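PDB 4HNO: probable endonuclease 4 from Thermotoga maritima, which probably cleaves the phosphodiester backbone of DNA at apurinic or apyrimidinic sites during repair, leaving a 3'-hydroxyl and a 5'-terminal sugar phosphate, using bound metal ions. Local coordinates for residues Ser188-Thr193 with Leu202-Ser207. Numbering follows the deposited sequence.
Sequences SGYDIT and LNEIES. With EDO (1,2-ethanediol), chain J.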
loop_
_atom_site.group_PDB
_atom_site.type_symbol
_atom_site.label_atom_id
_atom_site.label_comp_id
_atom_site.label_asym_id
_atom_site.label_seq_id
_atom_site.Cartn_x
_atom_site.Cartn_y
_atom_site.Cartn_z
ATOM N N SER A 188 -12.508 9.573 1.891
ATOM C CA SER A 188 -12.703 10.267 0.641
ATOM C C SER A 188 -14.036 9.933 -0.032
ATOM O O SER A 188 -14.257 10.306 -1.175
ATOM C CB SER A 188 -11.566 9.931 -0.321
ATOM O OG SER A 188 -10.306 10.215 0.266
ATOM N N GLY A 189 -14.916 9.229 0.681
ATOM C CA GLY A 189 -16.246 8.969 0.179
ATOM C C GLY A 189 -16.469 7.626 -0.475
ATOM O O GLY A 189 -17.561 7.380 -0.985
ATOM N N TYR A 190 -15.466 6.743 -0.482
ATOM C CA TYR A 190 -15.634 5.406 -1.021
ATOM C C TYR A 190 -16.263 4.536 0.051
ATOM O O TYR A 190 -15.587 4.070 0.982
ATOM C CB TYR A 190 -14.313 4.823 -1.508
ATOM C CG TYR A 190 -13.764 5.502 -2.740
ATOM C CD1 TYR A 190 -12.760 6.456 -2.658
ATOM C CD2 TYR A 190 -14.238 5.177 -3.992
ATOM C CE1 TYR A 190 -12.244 7.053 -3.803
ATOM C CE2 TYR A 190 -13.735 5.758 -5.132
ATOM C CZ TYR A 190 -12.732 6.695 -5.037
ATOM O OH TYR A 190 -12.224 7.298 -6.165
ATOM N N ASP A 191 -17.576 4.364 -0.063
ATOM C CA ASP A 191 -18.364 3.735 0.989
ATOM C C ASP A 191 -18.451 2.237 0.774
ATOM O O ASP A 191 -19.389 1.721 0.174
ATOM C CB ASP A 191 -19.754 4.344 1.037
ATOM C CG ASP A 191 -20.575 3.836 2.190
ATOM O OD1 ASP A 191 -20.021 3.051 2.989
ATOM O OD2 ASP A 191 -21.759 4.224 2.289
ATOM N N ILE A 192 -17.466 1.525 1.299
ATOM C CA ILE A 192 -17.408 0.076 1.180
ATOM C C ILE A 192 -18.320 -0.643 2.180
ATOM O O ILE A 192 -18.311 -1.871 2.246
ATOM C CB ILE A 192 -15.955 -0.465 1.314
ATOM C CG1 ILE A 192 -15.335 -0.122 2.682
ATOM C CG2 ILE A 192 -15.104 0.017 0.153
ATOM C CD1 ILE A 192 -14.056 -0.882 2.952
ATOM N N THR A 193 -19.102 0.114 2.949
ATOM C CA THR A 193 -20.004 -0.488 3.927
ATOM C C THR A 193 -21.324 -0.908 3.312
ATOM O O THR A 193 -22.129 -1.567 3.978
ATOM C CB THR A 193 -20.312 0.435 5.140
ATOM O OG1 THR A 193 -21.203 1.501 4.770
ATOM C CG2 THR A 193 -19.040 0.968 5.753
ATOM N N LEU A 202 -15.335 -1.254 -7.452
ATOM C CA LEU A 202 -14.791 -2.231 -8.384
ATOM C C LEU A 202 -14.982 -1.800 -9.830
ATOM O O LEU A 202 -14.083 -1.960 -10.653
ATOM C CB LEU A 202 -15.410 -3.614 -8.139
ATOM C CG LEU A 202 -14.985 -4.280 -6.831
ATOM C CD1 LEU A 202 -15.850 -5.489 -6.538
ATOM C CD2 LEU A 202 -13.525 -4.676 -6.877
ATOM N N ASN A 203 -16.148 -1.245 -10.144
ATOM C CA ASN A 203 -16.373 -0.741 -11.487
ATOM C C ASN A 203 -15.390 0.373 -11.829
ATOM O O ASN A 203 -14.889 0.457 -12.948
ATOM C CB ASN A 203 -17.808 -0.255 -11.631
ATOM C CG ASN A 203 -18.797 -1.389 -11.637
ATOM O OD1 ASN A 203 -18.453 -2.534 -11.934
ATOM N ND2 ASN A 203 -20.036 -1.085 -11.305
ATOM N N GLU A 204 -15.132 1.239 -10.864
ATOM C CA GLU A 204 -14.203 2.331 -11.061
ATOM C C GLU A 204 -12.760 1.812 -11.301
ATOM O O GLU A 204 -12.066 2.255 -12.216
ATOM C CB GLU A 204 -14.318 3.258 -9.854
ATOM C CG GLU A 204 -13.566 4.540 -9.972
ATOM C CD GLU A 204 -13.905 5.533 -8.851
ATOM O OE1 GLU A 204 -15.063 5.686 -8.406
ATOM O OE2 GLU A 204 -12.954 6.163 -8.422
ATOM N N ILE A 205 -12.321 0.852 -10.494
ATOM C CA ILE A 205 -11.018 0.231 -10.689
ATOM C C ILE A 205 -10.935 -0.426 -12.058
ATOM O O ILE A 205 -9.947 -0.261 -12.769
ATOM C CB ILE A 205 -10.710 -0.743 -9.533
ATOM C CG1 ILE A 205 -10.523 0.051 -8.231
ATOM C CG2 ILE A 205 -9.466 -1.566 -9.838
ATOM C CD1 ILE A 205 -10.439 -0.786 -6.994
ATOM N N GLU A 206 -11.957 -1.168 -12.446
ATOM C CA GLU A 206 -11.935 -1.836 -13.726
ATOM C C GLU A 206 -11.838 -0.836 -14.876
ATOM O O GLU A 206 -11.109 -1.069 -15.846
ATOM C CB GLU A 206 -13.168 -2.727 -13.868
ATOM C CG GLU A 206 -13.309 -3.333 -15.242
ATOM C CD GLU A 206 -12.252 -4.339 -15.631
ATOM O OE1 GLU A 206 -11.375 -4.725 -14.824
ATOM O OE2 GLU A 206 -12.324 -4.753 -16.802
ATOM N N SER A 207 -12.588 0.261 -14.782
ATOM C CA SER A 207 -12.578 1.265 -15.831
ATOM C C SER A 207 -11.266 2.041 -15.925
ATOM O O SER A 207 -10.750 2.306 -17.006
ATOM C CB SER A 207 -13.719 2.257 -15.606
ATOM O OG SER A 207 -13.619 3.317 -16.537
HETATM C C1 EDO J . -21.476 4.858 5.816
HETATM O O1 EDO J . -21.547 3.701 6.661
HETATM C C2 EDO J . -22.861 5.197 5.271
HETATM O O2 EDO J . -23.350 4.137 4.427
#
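Y190 and E204 meet with their CA atoms 10.6 Å apart, Y190 lying in the loop after helix 182-187 and E204 on helix 195-208 of a TIM barrel of the xylose isomerase-like kind. They illustrate how two long polar side chains can tie a loop to the helix that follows it. The loop starts with a Schellman motif that ends helix 182-187, with G189, at positive phi, as its C-prime residue. From there the Y190 ring runs out to the helix, and its hydroxyl OH donates a hydrogen bond to OE2 of E204 at 2.6 Å. The carboxylate reaches the ring edge because E204 sends CG anti to its backbone N (chi1 -172°) and stays extended beyond it. Ring and carboxylate planes are turned 54° apart, and OE2 is met on its syn side, 19° out of the carboxylate plane. L160 adds a second bond, from its backbone N to the same tyrosine hydroxyl, so helix 160-169 shares in the junction. Farther along the loop, D191 forms an Asx turn: its OD1 takes the backbone N of T193 at 3.1 Å from above the carboxylate plane. The T193 hydroxyl OG1 donates to the syn lone pair of that same OD1 at 2.6 Å, while O2 of a 1,2-ethanediol, probably from the crystallisation liquor, donates to OD2 of D191 at 2.7 Å.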